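Local coordinates for protein RRNA methyltransferase (Streptomyces viridochromogenes, PDB 1O9G) that methylates N1 of guanine-2535 in 23S ribosomal RNA with S-adenosyl-L-methionine as methyl donor, conferring resistance to the orthosomycin antibiotic avilamycin, at residues R5-R10 with P32-T37; E111-S116 with S123-A128; R215-P220 with R229-T234. The protein carries 3 engineered substitutions. All coordinates share one frame; numbering follows the deposited sequence.

Followed from the N terminus, the chain makes its three contacts in series; none nests inside or crosses another. Contact 1 comes first, closing the non-regular chain of the N-terminal region back onto the start of helix 33-45. Contact 2 joins helices 102-119 and 122-140, consecutive in the chain between strands 77-84 and 147-151, and stands apart, its centre about 27 Å from that of contact 1 and about 37 Å from that of contact 3. Contact 3 folds the loop after strand 209-214 against the edge strand 228-232. Contacts 1 and 3 touch directly: Leu35 packs on Leu230 and Ile232, so the start of helix 33-45 packs against the edge strand of this Rossmann-like fold.

Contact 1. Residues R5-R10 with P32-T37; sequences RHAVER and PVRLAT
Ala7 and Arg34 carry this contact, in which the N-terminal loop makes an inverse gamma turn centred on Ala7 and lies beside the first turn of helix 33-45 of the Rossmann-like methyltransferase fold. Its polar part is a double grip on a single carbonyl. NE of Arg34 lies 2.9 Å from O of Ala7, and NH2 of Arg34 is 2.8 Å from the same oxygen. The guanidinium takes this oxygen side-on and close to its own plane, whereas both donors are tilted from the plane of the carbonyl. Neither bond is straight, with N-H...O angles of 138° and 143°, because two hydrogens converge on one acceptor; the pair nevertheless fixes the rotation of the guanidinium. Arg34 reaches the loop because CG is anti to the backbone N (chi1 -174°) and the chain runs extended as far as NE.

The apolar part is small. CB of Ala7 points toward the helix and rests 3.7 Å from CG of Arg34, with CG2 of Thr37 at 3.9 Å from that same Ala7 CB. Thr37 thus offers its methyl to the loop while its OG1 bonds to His73 and Gln41.

Outside the pair, the carboxylate of Glu38 accepts the backbone N-H groups of Arg5, His6 and Ala7, and Tyr4 makes a cation-pi contact with Arg34. Glu38, on the next turn of helix 33-45, thus holds the loop as it enters the gamma turn. Where the loop moves on, the backbone N of Arg10 sits over one face of the Arg34 guanidinium, 3.7 Å above its plane and displaced toward the rim.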
loop_
_atom_site.group_PDB
_atom_site.type_symbol
_atom_site.label_atom_id
_atom_site.label_comp_id
_atom_site.label_asym_id
_atom_site.label_seq_id
_atom_site.Cartn_x
_atom_site.Cartn_y
_atom_site.Cartn_z
ATOM N N ARG A 5 7.598 -2.831 -16.673
ATOM C CA ARG A 5 7.368 -4.152 -17.236
ATOM C C ARG A 5 5.879 -4.480 -17.352
ATOM O O ARG A 5 5.463 -5.218 -18.240
ATOM C CB ARG A 5 8.062 -5.189 -16.348
ATOM C CG ARG A 5 8.319 -6.514 -17.004
ATOM C CD ARG A 5 8.985 -7.521 -16.097
ATOM N NE ARG A 5 10.318 -7.071 -15.699
ATOM C CZ ARG A 5 10.811 -7.139 -14.465
ATOM N NH1 ARG A 5 10.111 -7.664 -13.465
ATOM N NH2 ARG A 5 12.035 -6.693 -14.222
ATOM N N HIS A 6 5.079 -3.918 -16.449
ATOM C CA HIS A 6 3.665 -4.270 -16.301
ATOM C C HIS A 6 2.773 -3.099 -16.613
ATOM O O HIS A 6 1.801 -3.233 -17.354
ATOM C CB HIS A 6 3.397 -4.753 -14.876
ATOM C CG HIS A 6 4.071 -6.041 -14.566
ATOM N ND1 HIS A 6 5.311 -6.097 -13.970
ATOM C CD2 HIS A 6 3.694 -7.322 -14.784
ATOM C CE1 HIS A 6 5.678 -7.359 -13.851
ATOM N NE2 HIS A 6 4.713 -8.123 -14.331
ATOM N N ALA A 7 3.102 -1.959 -16.016
ATOM C CA ALA A 7 2.441 -0.701 -16.287
ATOM C C ALA A 7 3.121 -0.055 -17.497
ATOM O O ALA A 7 3.720 1.010 -17.380
ATOM C CB ALA A 7 2.517 0.213 -15.039
ATOM N N VAL A 8 3.013 -0.715 -18.653
ATOM C CA VAL A 8 3.781 -0.388 -19.859
ATOM C C VAL A 8 3.241 0.858 -20.563
ATOM O O VAL A 8 4.013 1.684 -21.051
ATOM C CB VAL A 8 3.781 -1.578 -20.860
ATOM C CG1 VAL A 8 4.453 -1.197 -22.185
ATOM C CG2 VAL A 8 4.455 -2.794 -20.237
ATOM N N GLU A 9 1.920 0.985 -20.622
ATOM C CA GLU A 9 1.293 2.183 -21.166
ATOM C C GLU A 9 0.749 3.028 -20.020
ATOM O O GLU A 9 0.106 2.503 -19.107
ATOM C CB GLU A 9 0.185 1.808 -22.153
ATOM C CG GLU A 9 0.715 1.283 -23.481
ATOM C CD GLU A 9 0.093 -0.040 -23.888
ATOM O OE1 GLU A 9 -1.129 -0.071 -24.149
ATOM O OE2 GLU A 9 0.827 -1.049 -23.954
ATOM N N ARG A 10 1.031 4.330 -20.062
ATOM C CA ARG A 10 0.583 5.255 -19.022
ATOM C C ARG A 10 -0.941 5.330 -19.019
ATOM O O ARG A 10 -1.559 5.742 -20.005
ATOM C CB ARG A 10 1.189 6.647 -19.225
ATOM C CG ARG A 10 0.922 7.621 -18.081
ATOM C CD ARG A 10 2.060 8.599 -17.804
ATOM N NE ARG A 10 2.427 9.393 -18.980
ATOM C CZ ARG A 10 3.092 10.552 -18.950
ATOM N NH1 ARG A 10 3.483 11.091 -17.798
ATOM N NH2 ARG A 10 3.368 11.180 -20.088
ATOM N N PRO A 32 2.810 7.615 -6.473
ATOM C CA PRO A 32 2.350 7.545 -7.869
ATOM C C PRO A 32 1.636 6.235 -8.177
ATOM O O PRO A 32 2.188 5.180 -7.903
ATOM C CB PRO A 32 3.635 7.649 -8.695
ATOM C CG PRO A 32 4.678 8.010 -7.775
ATOM C CD PRO A 32 4.272 7.722 -6.377
ATOM N N VAL A 33 0.429 6.309 -8.721
ATOM C CA VAL A 33 -0.354 5.126 -9.032
ATOM C C VAL A 33 0.398 4.185 -9.967
ATOM O O VAL A 33 0.411 2.979 -9.762
ATOM C CB VAL A 33 -1.711 5.508 -9.631
ATOM C CG1 VAL A 33 -2.474 4.280 -10.066
ATOM C CG2 VAL A 33 -2.528 6.325 -8.589
ATOM N N ARG A 34 1.035 4.730 -10.994
ATOM C CA ARG A 34 1.705 3.860 -11.948
ATOM C C ARG A 34 2.809 3.028 -11.295
ATOM O O ARG A 34 2.975 1.842 -11.590
ATOM C CB ARG A 34 2.269 4.678 -13.102
ATOM C CG ARG A 34 2.849 3.846 -14.203
ATOM C CD ARG A 34 3.379 4.644 -15.349
ATOM N NE ARG A 34 3.583 3.797 -16.516
ATOM C CZ ARG A 34 4.173 4.209 -17.632
ATOM N NH1 ARG A 34 4.620 5.456 -17.739
ATOM N NH2 ARG A 34 4.321 3.376 -18.653
ATOM N N LEU A 35 3.572 3.646 -10.419
ATOM C CA LEU A 35 4.636 2.953 -9.727
ATOM C C LEU A 35 4.040 1.950 -8.744
ATOM O O LEU A 35 4.575 0.855 -8.557
ATOM C CB LEU A 35 5.568 3.944 -9.030
ATOM C CG LEU A 35 6.759 3.350 -8.311
ATOM C CD1 LEU A 35 7.579 2.463 -9.247
ATOM C CD2 LEU A 35 7.634 4.438 -7.731
ATOM N N ALA A 36 2.951 2.319 -8.092
ATOM C CA ALA A 36 2.301 1.382 -7.155
ATOM C C ALA A 36 1.905 0.087 -7.848
ATOM O O ALA A 36 2.195 -1.015 -7.359
ATOM C CB ALA A 36 1.093 2.010 -6.511
ATOM N N THR A 37 1.269 0.213 -8.996
ATOM C CA THR A 37 0.783 -0.971 -9.702
ATOM C C THR A 37 1.962 -1.765 -10.300
ATOM O O THR A 37 1.924 -2.979 -10.327
ATOM C CB THR A 37 -0.287 -0.605 -10.715
ATOM O OG1 THR A 37 -0.806 -1.812 -11.282
ATOM C CG2 THR A 37 0.239 0.182 -11.856
#

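Contact 2. Residues E111-S116 with S123-A128; sequences ERREQS and SYLEAA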
loop_
_atom_site.group_PDB
_atom_site.type_symbol
_atom_site.label_atom_id
_atom_site.label_comp_id
_atom_site.label_asym_id
_atom_site.label_seq_id
_atom_site.Cartn_x
_atom_site.Cartn_y
_atom_site.Cartn_z
ATOM N N GLU A 111 -20.968 13.019 -0.212
ATOM C CA GLU A 111 -20.263 14.154 0.372
ATOM C C GLU A 111 -19.850 15.157 -0.704
ATOM O O GLU A 111 -20.033 16.362 -0.548
ATOM C CB GLU A 111 -19.022 13.712 1.157
ATOM C CG GLU A 111 -18.200 14.861 1.715
ATOM C CD GLU A 111 -16.998 14.425 2.549
ATOM O OE1 GLU A 111 -16.285 13.469 2.160
ATOM O OE2 GLU A 111 -16.764 15.040 3.605
ATOM N N ARG A 112 -19.270 14.645 -1.788
ATOM C CA ARG A 112 -18.826 15.468 -2.907
ATOM C C ARG A 112 -20.009 16.168 -3.586
ATOM O O ARG A 112 -19.911 17.339 -3.957
ATOM C CB ARG A 112 -18.046 14.647 -3.927
ATOM C CG ARG A 112 -16.669 14.231 -3.460
ATOM C CD ARG A 112 -15.838 15.387 -2.992
ATOM N NE ARG A 112 -14.406 15.142 -2.964
ATOM C CZ ARG A 112 -13.541 15.941 -2.355
ATOM N NH1 ARG A 112 -13.960 16.973 -1.644
ATOM N NH2 ARG A 112 -12.245 15.697 -2.431
ATOM N N ARG A 113 -21.114 15.465 -3.778
ATOM C CA ARG A 113 -22.318 16.077 -4.349
ATOM C C ARG A 113 -22.873 17.175 -3.473
ATOM O O ARG A 113 -23.294 18.226 -3.989
ATOM C CB ARG A 113 -23.392 15.039 -4.636
ATOM C CG ARG A 113 -23.007 14.092 -5.737
ATOM C CD ARG A 113 -24.121 13.215 -6.239
ATOM N NE ARG A 113 -23.587 12.254 -7.187
ATOM C CZ ARG A 113 -23.286 12.521 -8.455
ATOM N NH1 ARG A 113 -23.482 13.727 -8.967
ATOM N NH2 ARG A 113 -22.773 11.556 -9.221
ATOM N N GLU A 114 -22.850 16.971 -2.154
ATOM C CA GLU A 114 -23.291 17.998 -1.226
ATOM C C GLU A 114 -22.362 19.230 -1.308
ATOM O O GLU A 114 -22.830 20.364 -1.287
ATOM C CB GLU A 114 -23.401 17.468 0.199
ATOM C CG GLU A 114 -24.548 16.480 0.388
ATOM C CD GLU A 114 -24.545 15.791 1.747
ATOM O OE1 GLU A 114 -23.448 15.514 2.306
ATOM O OE2 GLU A 114 -25.653 15.499 2.255
ATOM N N GLN A 115 -21.060 19.009 -1.403
ATOM C CA GLN A 115 -20.093 20.087 -1.544
ATOM C C GLN A 115 -20.303 20.850 -2.846
ATOM O O GLN A 115 -20.156 22.072 -2.882
ATOM C CB GLN A 115 -18.665 19.542 -1.455
ATOM C CG GLN A 115 -18.261 19.127 -0.056
ATOM C CD GLN A 115 -16.938 18.397 -0.021
ATOM O OE1 GLN A 115 -16.648 17.628 -0.912
ATOM N NE2 GLN A 115 -16.128 18.673 0.990
ATOM N N SER A 116 -20.640 20.145 -3.923
ATOM C CA SER A 116 -21.021 20.776 -5.184
ATOM C C SER A 116 -22.169 21.715 -4.976
ATOM O O SER A 116 -22.128 22.864 -5.428
ATOM C CB SER A 116 -21.424 19.736 -6.228
ATOM O OG SER A 116 -22.030 20.332 -7.357
ATOM N N SER A 123 -14.845 20.962 -9.658
ATOM C CA SER A 123 -14.054 19.837 -9.203
ATOM C C SER A 123 -14.835 18.898 -8.286
ATOM O O SER A 123 -14.502 17.743 -8.211
ATOM C CB SER A 123 -12.801 20.282 -8.470
ATOM O OG SER A 123 -13.124 21.092 -7.391
ATOM N N TYR A 124 -15.826 19.389 -7.550
ATOM C CA TYR A 124 -16.568 18.531 -6.622
ATOM C C TYR A 124 -17.390 17.516 -7.425
ATOM O O TYR A 124 -17.544 16.364 -7.007
ATOM C CB TYR A 124 -17.463 19.327 -5.678
ATOM C CG TYR A 124 -16.711 20.171 -4.693
ATOM C CD1 TYR A 124 -15.934 19.590 -3.709
ATOM C CD2 TYR A 124 -16.762 21.534 -4.763
ATOM C CE1 TYR A 124 -15.250 20.361 -2.805
ATOM C CE2 TYR A 124 -16.052 22.343 -3.868
ATOM C CZ TYR A 124 -15.303 21.734 -2.895
ATOM O OH TYR A 124 -14.636 22.557 -2.022
ATOM N N LEU A 125 -17.940 17.954 -8.561
ATOM C CA LEU A 125 -18.689 17.039 -9.422
ATOM C C LEU A 125 -17.778 16.092 -10.211
ATOM O O LEU A 125 -18.172 14.966 -10.475
ATOM C CB LEU A 125 -19.606 17.806 -10.375
ATOM C CG LEU A 125 -20.870 18.371 -9.768
ATOM C CD1 LEU A 125 -21.680 19.069 -10.857
ATOM C CD2 LEU A 125 -21.728 17.296 -9.052
ATOM N N GLU A 126 -16.581 16.535 -10.561
ATOM C CA GLU A 126 -15.541 15.676 -11.136
ATOM C C GLU A 126 -15.232 14.558 -10.120
ATOM O O GLU A 126 -15.138 13.385 -10.494
ATOM C CB GLU A 126 -14.273 16.469 -11.491
ATOM C CG GLU A 126 -14.385 17.377 -12.727
ATOM C CD GLU A 126 -13.109 18.183 -13.027
ATOM O OE1 GLU A 126 -12.731 19.077 -12.233
ATOM O OE2 GLU A 126 -12.474 17.939 -14.060
ATOM N N ALA A 127 -15.160 14.899 -8.839
ATOM C CA ALA A 127 -14.857 13.921 -7.814
ATOM C C ALA A 127 -16.039 12.981 -7.563
ATOM O O ALA A 127 -15.848 11.795 -7.328
ATOM C CB ALA A 127 -14.444 14.598 -6.525
ATOM N N ALA A 128 -17.263 13.500 -7.560
ATOM C CA ALA A 128 -18.437 12.655 -7.346
ATOM C C ALA A 128 -18.525 11.599 -8.434
ATOM O O ALA A 128 -18.757 10.449 -8.115
ATOM C CB ALA A 128 -19.706 13.485 -7.284
#
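The helical segments 111-116 and 123-128 run nearly antiparallel, their axes 8.1 Å apart at closest approach and at 160°, with Arg112 set against Ala128 and Ser116 against Tyr124. No hydrogen bond crosses between them. Tyr124 lies across Gln115, whose CB stands over one ring face in a CH-pi contact, 3.8 Å from the ring centroid and 22° off its normal. Arg112 comes to the edge of the same ring, its NH1 3.8 Å from CE1 of Tyr124. That NH1 also donates an almost straight bond (164°) to OE1 of Gln115, 2.9 Å away and one turn along, so the side chains that meet the ring at its face and its edge hold each other. NH2 of Arg112 reaches the carbonyl of Val20, and CB of Ala127 packs 3.6 Å from NE of Arg112.

The methyl CB of Ala128 is centred over one face of the Arg113 guanidinium, 3.9 Å above the plane, while Glu109 forms a salt bridge with NH2 of Arg113. OG of Ser116 is 3.3 Å from CG of Leu125, the branch point. The arrangement, two successive helices packed antiparallel with alanines facing arginines, is that of an alpha-alpha hairpin.

Contact 3. Residues R215-P220 with R229-T234; sequences RSRKIP and RLKIGT
Arg229 bridges from strand 228-232 to the carbonyl of Ile219. CB points toward the loop, and CG continues outward beside the backbone N (chi1 -73°) on a chain extended as far as NE. CD meets the ammonium group of Lys218, with NZ of that lysine 3.4 Å away. NE lies 4.0 Å from the same Lys218 NZ, a like-charged approach that probably costs some energy. Beyond it the guanidinium turns one face to the aliphatic part of this lysine, whose CG stands 3.5 Å above the plane near the rim. Both terminal nitrogens then close end-on upon one oxygen. NH1 of Arg229 is 2.8 Å from O of Ile219, at an N-H...O angle of 155°. NH2 of Arg229 makes a more bent bond to that Ile219 oxygen, at 3.1 Å. NH1 also donates to a water that accepts from the backbone N of Ile219, so both polar backbone atoms of this residue are met.

Farther along, the aliphatic arm of Lys231 runs past the carbonyl of Arg217, its CE 3.5 Å from that O. NH1 of Arg217 bonds weakly to O of Gly233 at 3.4 Å, and a second water accepts weakly from this nitrogen and donates to the carbonyl of Thr234.

Strand 228-232 is the outermost strand at this side of the sheet, paired antiparallel with 235-241 through the turn at Gly233 and Thr234. Loop 215-220 lies along one side, where Ile219 packs on Ser236 and Val238, while Leu230 and Ile232 point away from the loop and rest on helix 33-45.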
loop_
_atom_site.group_PDB
_atom_site.type_symbol
_atom_site.label_atom_id
_atom_site.label_comp_id
_atom_site.label_asym_id
_atom_site.label_seq_id
_atom_site.Cartn_x
_atom_site.Cartn_y
_atom_site.Cartn_z
ATOM N N ARG A 215 12.849 6.861 -1.033
ATOM C CA ARG A 215 13.535 7.857 -1.833
ATOM C C ARG A 215 15.022 7.568 -1.724
ATOM O O ARG A 215 15.722 8.096 -0.852
ATOM C CB ARG A 215 13.219 9.257 -1.318
ATOM C CG ARG A 215 13.708 10.379 -2.209
ATOM C CD ARG A 215 12.719 10.756 -3.302
ATOM N NE ARG A 215 11.426 11.202 -2.772
ATOM C CZ ARG A 215 10.260 11.110 -3.418
ATOM N NH1 ARG A 215 10.194 10.579 -4.639
ATOM N NH2 ARG A 215 9.147 11.561 -2.842
ATOM N N SER A 216 15.500 6.691 -2.593
ATOM C CA SER A 216 16.920 6.386 -2.645
ATOM C C SER A 216 17.299 5.744 -3.964
ATOM O O SER A 216 16.453 5.473 -4.803
ATOM C CB SER A 216 17.320 5.479 -1.499
ATOM O OG SER A 216 16.945 4.165 -1.789
ATOM N N ARG A 217 18.594 5.537 -4.151
ATOM C CA ARG A 217 19.093 4.925 -5.374
ATOM C C ARG A 217 19.066 3.403 -5.246
ATOM O O ARG A 217 18.909 2.700 -6.243
ATOM C CB ARG A 217 20.511 5.425 -5.695
ATOM C CG ARG A 217 20.713 6.953 -5.633
ATOM C CD ARG A 217 19.519 7.819 -6.060
ATOM N NE ARG A 217 19.397 7.934 -7.518
ATOM C CZ ARG A 217 18.253 7.868 -8.208
ATOM N NH1 ARG A 217 17.085 7.672 -7.599
ATOM N NH2 ARG A 217 18.277 7.997 -9.529
ATOM N N LYS A 218 19.209 2.912 -4.018
ATOM C CA LYS A 218 19.354 1.488 -3.738
ATOM C C LYS A 218 19.107 1.231 -2.245
ATOM O O LYS A 218 19.814 1.767 -1.394
ATOM C CB LYS A 218 20.756 1.010 -4.136
ATOM C CG LYS A 218 20.906 -0.507 -4.152
ATOM C CD LYS A 218 22.136 -0.974 -4.921
ATOM C CE LYS A 218 21.974 -0.827 -6.450
ATOM N NZ LYS A 218 20.676 -1.366 -6.975
ATOM N N ILE A 219 18.119 0.394 -1.921
ATOM C CA ILE A 219 17.791 0.085 -0.536
ATOM C C ILE A 219 18.670 -1.054 -0.048
ATOM O O ILE A 219 18.685 -2.112 -0.657
ATOM C CB ILE A 219 16.303 -0.281 -0.431
ATOM C CG1 ILE A 219 15.457 0.967 -0.711
ATOM C CG2 ILE A 219 15.977 -0.858 0.960
ATOM C CD1 ILE A 219 14.007 0.674 -1.044
ATOM N N PRO A 220 19.415 -0.841 1.036
ATOM C CA PRO A 220 20.318 -1.875 1.548
ATOM C C PRO A 220 19.556 -3.044 2.196
ATOM O O PRO A 220 18.808 -2.807 3.134
ATOM C CB PRO A 220 21.175 -1.110 2.575
ATOM C CG PRO A 220 20.301 0.040 3.026
ATOM C CD PRO A 220 19.462 0.396 1.845
ATOM N N ARG A 229 15.047 -5.591 -7.843
ATOM C CA ARG A 229 15.148 -4.172 -7.571
ATOM C C ARG A 229 14.623 -3.366 -8.751
ATOM O O ARG A 229 14.635 -3.828 -9.876
ATOM C CB ARG A 229 16.591 -3.782 -7.344
ATOM C CG ARG A 229 17.163 -4.229 -6.050
ATOM C CD ARG A 229 18.609 -3.836 -5.937
ATOM N NE ARG A 229 19.228 -4.361 -4.731
ATOM C CZ ARG A 229 19.062 -3.856 -3.518
ATOM N NH1 ARG A 229 18.300 -2.795 -3.324
ATOM N NH2 ARG A 229 19.670 -4.425 -2.493
ATOM N N LEU A 230 14.108 -2.176 -8.465
ATOM C CA LEU A 230 13.823 -1.198 -9.496
ATOM C C LEU A 230 14.143 0.230 -9.049
ATOM O O LEU A 230 14.219 0.524 -7.854
ATOM C CB LEU A 230 12.396 -1.352 -10.048
ATOM C CG LEU A 230 11.219 -0.862 -9.213
ATOM C CD1 LEU A 230 11.234 0.646 -8.968
ATOM C CD2 LEU A 230 9.903 -1.222 -9.896
ATOM N N LYS A 231 14.376 1.088 -10.039
ATOM C CA LYS A 231 14.612 2.518 -9.863
ATOM C C LYS A 231 13.745 3.255 -10.868
ATOM O O LYS A 231 13.893 3.043 -12.079
ATOM C CB LYS A 231 16.076 2.847 -10.153
ATOM C CG LYS A 231 17.061 2.172 -9.212
ATOM C CD LYS A 231 18.494 2.283 -9.740
ATOM C CE LYS A 231 19.038 3.708 -9.589
ATOM N NZ LYS A 231 20.249 3.969 -10.425
ATOM N N ILE A 232 12.811 4.069 -10.383
ATOM C CA ILE A 232 11.979 4.901 -11.239
ATOM C C ILE A 232 11.951 6.288 -10.636
ATOM O O ILE A 232 11.565 6.456 -9.489
ATOM C CB ILE A 232 10.540 4.333 -11.324
ATOM C CG1 ILE A 232 10.547 2.895 -11.876
ATOM C CG2 ILE A 232 9.641 5.244 -12.155
ATOM C CD1 ILE A 232 10.819 2.786 -13.341
ATOM N N GLY A 233 12.367 7.279 -11.414
ATOM C CA GLY A 233 12.472 8.642 -10.926
ATOM C C GLY A 233 13.430 8.724 -9.743
ATOM O O GLY A 233 14.554 8.130 -9.771
ATOM N N THR A 234 12.962 9.404 -8.681
ATOM C CA THR A 234 13.740 9.553 -7.450
ATOM C C THR A 234 13.523 8.395 -6.448
ATOM O O THR A 234 14.050 8.431 -5.335
ATOM C CB THR A 234 13.394 10.906 -6.776
ATOM O OG1 THR A 234 13.092 11.896 -7.770
ATOM C CG2 THR A 234 14.600 11.493 -6.056
HETATM O O HOH W 1 16.889 9.478 -5.040
HETATM O O HOH W 2 21.709 2.461 -7.978
HETATM O O HOH W 3 16.540 -0.784 -4.482
#